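Local coordinates for protein polyguluronate lyase (PDB 1UAI) that probably cleaves poly-alpha-L-guluronate, the guluronate-rich part of alginate, as a polysaccharide lyase with a jellyroll beta-sandwich fold, at residues M97-F103 with T156-F162; L130-Y136 with L147-Y152. All blocks are in the same frame, centred on the assembly; numbering follows the deposited sequence.

Contact 1 (M97-F103 with T156-F162); sequences MVFREAF and TVFEGKF
Glu159 OE1 is gripped twice by the guanidinium group of Arg100: NE donates at 2.7 Å, and NH2 adds a weak, poorly angled bond at 3.0 Å. The NE bond uses the anti lone pair of the carboxylate oxygen, and the planes of the two groups differ by only 5°, though OE1 sits slightly out of the guanidinium plane, the geometry of a salt bridge made through one oxygen. Both chains run extended to reach it, Glu159 with CG anti to its backbone N (chi1 -177°). On the same face, Val98 CG2 lies alongside the aliphatic part of Lys161, 3.7 Å from Lys161 CD.

Three pairs of backbone bonds hold the strands antiparallel, at Met97–Phe162, Phe99–Gly160 and Glu101–Phe158; the shortest, Gly160 N to Phe99 O, is 2.8 Å. These are neighbouring inner strands in one sheet of the jellyroll beta-sandwich. Their other face carries Met97, Phe99, Glu101, Phe158 and Phe162, and Phe128 meets the rings of Phe99 and Phe162 edge-to-face.

Gly160 leaves room for the Phe99 ring to fold over the backbone: Gly160 CA sits 3.9 Å from the centroid of the Phe99 ring, over the face, in a CH-pi contact. Phe158 CE1 approaches that ring obliquely, 3.7 Å from Phe99 CE1. On its other flank Phe158 meets Phe103 rim to rim, the planes just 18° apart, which completes an aromatic cluster. Glu101 runs beside Phe158, with Glu101 CG 3.6 Å from Phe158 CZ, while Met97 CE reaches the edge of the Phe162 ring in its plane.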
loop_
_atom_site.group_PDB
_atom_site.type_symbol
_atom_site.label_atom_id
_atom_site.label_comp_id
_atom_site.label_asym_id
_atom_site.label_seq_id
_atom_site.Cartn_x
_atom_site.Cartn_y
_atom_site.Cartn_z
ATOM N N MET A 97 4.436 -7.836 8.852
ATOM C CA MET A 97 3.710 -7.862 7.593
ATOM C C MET A 97 4.702 -8.319 6.541
ATOM O O MET A 97 5.772 -7.727 6.375
ATOM C CB MET A 97 3.130 -6.513 7.151
ATOM C CG MET A 97 2.525 -6.637 5.736
ATOM S SD MET A 97 1.444 -5.323 5.143
ATOM C CE MET A 97 2.617 -3.975 5.008
ATOM N N VAL A 98 4.357 -9.411 5.871
ATOM C CA VAL A 98 5.166 -9.939 4.786
ATOM C C VAL A 98 4.300 -9.781 3.550
ATOM O O VAL A 98 3.126 -10.160 3.553
ATOM C CB VAL A 98 5.485 -11.436 4.961
ATOM C CG1 VAL A 98 6.245 -11.949 3.740
ATOM C CG2 VAL A 98 6.297 -11.653 6.221
ATOM N N PHE A 99 4.868 -9.213 2.498
ATOM C CA PHE A 99 4.110 -9.027 1.276
ATOM C C PHE A 99 4.993 -9.228 0.059
ATOM O O PHE A 99 6.213 -9.085 0.130
ATOM C CB PHE A 99 3.490 -7.621 1.247
ATOM C CG PHE A 99 4.501 -6.505 1.187
ATOM C CD1 PHE A 99 4.950 -6.016 -0.038
ATOM C CD2 PHE A 99 5.020 -5.956 2.357
ATOM C CE1 PHE A 99 5.900 -4.999 -0.094
ATOM C CE2 PHE A 99 5.969 -4.941 2.310
ATOM C CZ PHE A 99 6.411 -4.461 1.084
ATOM N N ARG A 100 4.367 -9.606 -1.047
ATOM C CA ARG A 100 5.075 -9.773 -2.305
ATOM C C ARG A 100 4.307 -8.919 -3.287
ATOM O O ARG A 100 3.100 -9.092 -3.455
ATOM C CB ARG A 100 5.078 -11.229 -2.762
ATOM C CG ARG A 100 5.998 -12.103 -1.939
ATOM C CD ARG A 100 6.031 -13.528 -2.445
ATOM N NE ARG A 100 6.731 -14.392 -1.502
ATOM C CZ ARG A 100 6.815 -15.712 -1.618
ATOM N NH1 ARG A 100 6.241 -16.325 -2.645
ATOM N NH2 ARG A 100 7.465 -16.417 -0.704
ATOM N N GLU A 101 4.996 -7.978 -3.920
ATOM C CA GLU A 101 4.329 -7.103 -4.863
ATOM C C GLU A 101 5.277 -6.650 -5.949
ATOM O O GLU A 101 6.487 -6.886 -5.891
ATOM C CB GLU A 101 3.772 -5.865 -4.145
ATOM C CG GLU A 101 4.843 -4.926 -3.591
ATOM C CD GLU A 101 4.261 -3.705 -2.888
ATOM O OE1 GLU A 101 3.095 -3.773 -2.439
ATOM O OE2 GLU A 101 4.969 -2.680 -2.764
ATOM N N ALA A 102 4.702 -6.005 -6.953
ATOM C CA ALA A 102 5.468 -5.450 -8.049
ATOM C C ALA A 102 4.828 -4.120 -8.413
ATOM O O ALA A 102 3.602 -3.984 -8.380
ATOM C CB ALA A 102 5.445 -6.384 -9.256
ATOM N N PHE A 103 5.660 -3.129 -8.717
ATOM C CA PHE A 103 5.167 -1.829 -9.159
ATOM C C PHE A 103 5.057 -2.025 -10.674
ATOM O O PHE A 103 6.034 -2.419 -11.318
ATOM C CB PHE A 103 6.179 -0.727 -8.834
ATOM C CG PHE A 103 6.347 -0.462 -7.358
ATOM C CD1 PHE A 103 5.490 0.407 -6.686
ATOM C CD2 PHE A 103 7.372 -1.074 -6.642
ATOM C CE1 PHE A 103 5.655 0.663 -5.322
ATOM C CE2 PHE A 103 7.544 -0.826 -5.282
ATOM C CZ PHE A 103 6.685 0.045 -4.622
ATOM N N THR A 156 8.751 -6.291 -11.601
ATOM C CA THR A 156 9.566 -7.270 -10.898
ATOM C C THR A 156 8.972 -7.478 -9.511
ATOM O O THR A 156 8.796 -6.528 -8.746
ATOM C CB THR A 156 11.024 -6.806 -10.737
ATOM O OG1 THR A 156 11.577 -6.507 -12.023
ATOM C CG2 THR A 156 11.855 -7.906 -10.092
ATOM N N VAL A 157 8.655 -8.726 -9.194
ATOM C CA VAL A 157 8.086 -9.045 -7.897
ATOM C C VAL A 157 9.190 -9.150 -6.856
ATOM O O VAL A 157 10.228 -9.769 -7.096
ATOM C CB VAL A 157 7.315 -10.385 -7.936
ATOM C CG1 VAL A 157 6.767 -10.717 -6.553
ATOM C CG2 VAL A 157 6.185 -10.302 -8.948
ATOM N N PHE A 158 8.971 -8.520 -5.708
ATOM C CA PHE A 158 9.927 -8.580 -4.612
ATOM C C PHE A 158 9.147 -8.872 -3.344
ATOM O O PHE A 158 7.921 -8.710 -3.303
ATOM C CB PHE A 158 10.701 -7.258 -4.470
ATOM C CG PHE A 158 9.856 -6.094 -4.024
ATOM C CD1 PHE A 158 9.698 -5.799 -2.670
ATOM C CD2 PHE A 158 9.213 -5.295 -4.961
ATOM C CE1 PHE A 158 8.908 -4.721 -2.262
ATOM C CE2 PHE A 158 8.423 -4.220 -4.565
ATOM C CZ PHE A 158 8.270 -3.931 -3.215
ATOM N N GLU A 159 9.856 -9.327 -2.320
ATOM C CA GLU A 159 9.229 -9.628 -1.049
ATOM C C GLU A 159 9.684 -8.603 -0.025
ATOM O O GLU A 159 10.878 -8.451 0.232
ATOM C CB GLU A 159 9.603 -11.039 -0.587
ATOM C CG GLU A 159 8.929 -11.464 0.709
ATOM C CD GLU A 159 9.136 -12.935 1.014
ATOM O OE1 GLU A 159 8.643 -13.779 0.238
ATOM O OE2 GLU A 159 9.796 -13.250 2.025
ATOM N N GLY A 160 8.724 -7.879 0.538
ATOM C CA GLY A 160 9.047 -6.896 1.548
ATOM C C GLY A 160 8.547 -7.390 2.887
ATOM O O GLY A 160 7.612 -8.191 2.956
ATOM N N LYS A 161 9.181 -6.935 3.957
ATOM C CA LYS A 161 8.752 -7.329 5.286
ATOM C C LYS A 161 9.032 -6.255 6.319
ATOM O O LYS A 161 10.097 -5.635 6.315
ATOM C CB LYS A 161 9.437 -8.629 5.730
ATOM C CG LYS A 161 8.995 -9.103 7.118
ATOM C CD LYS A 161 9.525 -10.486 7.475
ATOM C CE LYS A 161 11.033 -10.496 7.661
ATOM N NZ LYS A 161 11.518 -11.830 8.121
ATOM N N PHE A 162 8.048 -6.027 7.180
ATOM C CA PHE A 162 8.170 -5.090 8.289
ATOM C C PHE A 162 8.062 -5.948 9.545
ATOM O O PHE A 162 7.158 -6.781 9.646
ATOM C CB PHE A 162 6.994 -4.113 8.365
ATOM C CG PHE A 162 6.968 -3.057 7.301
ATOM C CD1 PHE A 162 7.925 -2.048 7.261
ATOM C CD2 PHE A 162 5.912 -3.013 6.397
ATOM C CE1 PHE A 162 7.821 -1.004 6.339
ATOM C CE2 PHE A 162 5.800 -1.978 5.475
ATOM C CZ PHE A 162 6.754 -0.971 5.446
#

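Contact 2 (L130-Y136 with L147-Y152)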
loop_
_atom_site.group_PDB
_atom_site.type_symbol
_atom_site.label_atom_id
_atom_site.label_comp_id
_atom_site.label_asym_id
_atom_site.label_seq_id
_atom_site.Cartn_x
_atom_site.Cartn_y
_atom_site.Cartn_z
ATOM N N LEU A 130 8.601 3.973 -4.515
ATOM C CA LEU A 130 9.332 3.917 -5.772
ATOM C C LEU A 130 9.278 5.265 -6.481
ATOM O O LEU A 130 8.214 5.881 -6.589
ATOM C CB LEU A 130 8.744 2.851 -6.706
ATOM C CG LEU A 130 9.407 2.732 -8.086
ATOM C CD1 LEU A 130 10.847 2.259 -7.921
ATOM C CD2 LEU A 130 8.629 1.763 -8.965
ATOM N N GLU A 131 10.440 5.725 -6.937
ATOM C CA GLU A 131 10.555 6.964 -7.701
ATOM C C GLU A 131 11.374 6.574 -8.930
ATOM O O GLU A 131 12.590 6.408 -8.844
ATOM C CB GLU A 131 11.281 8.051 -6.898
ATOM C CG GLU A 131 10.612 8.376 -5.571
ATOM C CD GLU A 131 11.130 9.651 -4.928
ATOM O OE1 GLU A 131 12.245 10.098 -5.272
ATOM O OE2 GLU A 131 10.422 10.208 -4.062
ATOM N N GLY A 132 10.704 6.403 -10.067
ATOM C CA GLY A 132 11.399 6.002 -11.280
ATOM C C GLY A 132 11.876 4.568 -11.125
ATOM O O GLY A 132 11.064 3.644 -11.071
ATOM N N THR A 133 13.192 4.371 -11.061
ATOM C CA THR A 133 13.749 3.037 -10.874
ATOM C C THR A 133 14.426 2.951 -9.508
ATOM O O THR A 133 15.118 1.978 -9.210
ATOM C CB THR A 133 14.786 2.671 -11.965
ATOM O OG1 THR A 133 15.906 3.559 -11.888
ATOM C CG2 THR A 133 14.160 2.773 -13.346
ATOM N N SER A 134 14.223 3.970 -8.677
ATOM C CA SER A 134 14.815 3.994 -7.348
ATOM C C SER A 134 13.778 3.688 -6.283
ATOM O O SER A 134 12.842 4.459 -6.068
ATOM C CB SER A 134 15.461 5.354 -7.072
ATOM O OG SER A 134 16.626 5.528 -7.858
ATOM N N LEU A 135 13.953 2.543 -5.633
ATOM C CA LEU A 135 13.058 2.097 -4.576
ATOM C C LEU A 135 13.674 2.464 -3.231
ATOM O O LEU A 135 14.833 2.143 -2.963
ATOM C CB LEU A 135 12.864 0.581 -4.659
ATOM C CG LEU A 135 12.013 -0.058 -3.561
ATOM C CD1 LEU A 135 10.601 0.512 -3.591
ATOM C CD2 LEU A 135 11.993 -1.563 -3.758
ATOM N N TYR A 136 12.889 3.135 -2.394
ATOM C CA TYR A 136 13.342 3.571 -1.079
ATOM C C TYR A 136 12.478 3.056 0.051
ATOM O O TYR A 136 11.311 2.709 -0.144
ATOM C CB TYR A 136 13.268 5.093 -0.959
ATOM C CG TYR A 136 14.055 5.873 -1.968
ATOM C CD1 TYR A 136 15.357 6.277 -1.700
ATOM C CD2 TYR A 136 13.486 6.238 -3.187
ATOM C CE1 TYR A 136 16.075 7.033 -2.616
ATOM C CE2 TYR A 136 14.196 6.988 -4.112
ATOM C CZ TYR A 136 15.488 7.385 -3.820
ATOM O OH TYR A 136 16.186 8.145 -4.732
ATOM N N LEU A 147 17.964 4.024 0.258
ATOM C CA LEU A 147 17.801 3.565 -1.113
ATOM C C LEU A 147 17.999 2.053 -1.102
ATOM O O LEU A 147 19.054 1.565 -0.700
ATOM C CB LEU A 147 18.852 4.199 -2.030
ATOM C CG LEU A 147 18.866 3.665 -3.466
ATOM C CD1 LEU A 147 17.626 4.143 -4.207
ATOM C CD2 LEU A 147 20.128 4.132 -4.179
ATOM N N VAL A 148 16.980 1.312 -1.516
ATOM C CA VAL A 148 17.082 -0.140 -1.575
ATOM C C VAL A 148 17.849 -0.499 -2.846
ATOM O O VAL A 148 18.787 -1.296 -2.817
ATOM C CB VAL A 148 15.684 -0.791 -1.608
ATOM C CG1 VAL A 148 15.812 -2.296 -1.788
ATOM C CG2 VAL A 148 14.937 -0.470 -0.318
ATOM N N THR A 149 17.441 0.102 -3.958
ATOM C CA THR A 149 18.091 -0.119 -5.242
ATOM C C THR A 149 17.712 0.989 -6.213
ATOM O O THR A 149 16.590 1.497 -6.178
ATOM C CB THR A 149 17.685 -1.472 -5.874
ATOM O OG1 THR A 149 18.263 -1.578 -7.182
ATOM C CG2 THR A 149 16.171 -1.583 -5.992
ATOM N N SER A 150 18.658 1.378 -7.060
ATOM C CA SER A 150 18.411 2.401 -8.070
ATOM C C SER A 150 18.128 1.675 -9.381
ATOM O O SER A 150 18.007 2.296 -10.438
ATOM C CB SER A 150 19.643 3.293 -8.235
ATOM O OG SER A 150 20.775 2.526 -8.610
ATOM N N ASP A 151 18.005 0.355 -9.296
ATOM C CA ASP A 151 17.772 -0.474 -10.467
ATOM C C ASP A 151 16.510 -1.330 -10.352
ATOM O O ASP A 151 16.507 -2.499 -10.744
ATOM C CB ASP A 151 19.017 -1.348 -10.695
ATOM C CG ASP A 151 19.011 -2.064 -12.033
ATOM O OD1 ASP A 151 18.512 -1.498 -13.027
ATOM O OD2 ASP A 151 19.534 -3.197 -12.093
ATOM N N TYR A 152 15.437 -0.756 -9.807
ATOM C CA TYR A 152 14.182 -1.493 -9.703
ATOM C C TYR A 152 13.521 -1.459 -11.074
ATOM O O TYR A 152 13.285 -0.387 -11.635
ATOM C CB TYR A 152 13.217 -0.876 -8.686
ATOM C CG TYR A 152 11.908 -1.633 -8.672
ATOM C CD1 TYR A 152 11.807 -2.873 -8.038
ATOM C CD2 TYR A 152 10.815 -1.184 -9.415
ATOM C CE1 TYR A 152 10.657 -3.650 -8.152
ATOM C CE2 TYR A 152 9.662 -1.956 -9.539
ATOM C CZ TYR A 152 9.592 -3.187 -8.911
ATOM O OH TYR A 152 8.470 -3.966 -9.078
HETATM O O HOH W 1 10.945 1.209 -12.343
#
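With CG anti to the backbone N in both Leu130 (chi1 178°) and Tyr152 (chi1 177°), the two side chains cross at about a right angle, and Leu130 CD2 comes within 3.7 Å of Tyr152 CD2. Thr133 instead has OG1 between its backbone N and carbonyl carbon (chi1 63°), from where it donates to Ser150 O at 2.8 Å. That donor stands above the carbonyl plane, so the bond is not directed at a lone pair. The neighbouring carbonyl, Thr133 O, accepts from Tyr152 N at 2.8 Å, and a water donating to Gly132 O and Tyr152 O bridges the same two loops.

Farther along, Leu147 CD1 lies over one face of the Tyr136 ring, 4.0 Å from its centroid, in a CH-pi contact; His144 also stacks on this ring. Leu135 N donates to Thr149 O at 2.9 Å. Leu135 O is shared: Val148 N donates to it at 2.7 Å, and Thr149 N adds a weak bond at 3.5 Å. Just beyond, Thr149 OG1 accepts from Asp151 N, an ST turn that bends the chain as it leaves the strand.

Two residues, Val148 and Thr149, thus face the single Leu135, which defines a classic beta bulge in the antiparallel hairpin of strands 134-139 and 144-149; a type II' turn over Glu131 to Ser134 leads into it.

From the N terminus the chain first passes through 97-103, then crosses to the other sheet, where 130-136 turns from strand 124-131 into 134-139. After ten more residues 147-152 returns alongside, so contact 2 closes a short hairpin loop. Three residues later the chain is back at the first sheet, where 156-162 pairs with 97-103: contact 1 closes a loop of 52 residues that contains contact 2 entirely. The contacts' centres are 14 Å apart, yet they touch: Tyr152 OH lies 3.0 Å from Phe103 N, a probable hydrogen bond, and Leu130 CD2 packs 3.5 Å from Phe103 CB. Phe103 therefore helps tie the two sheets together.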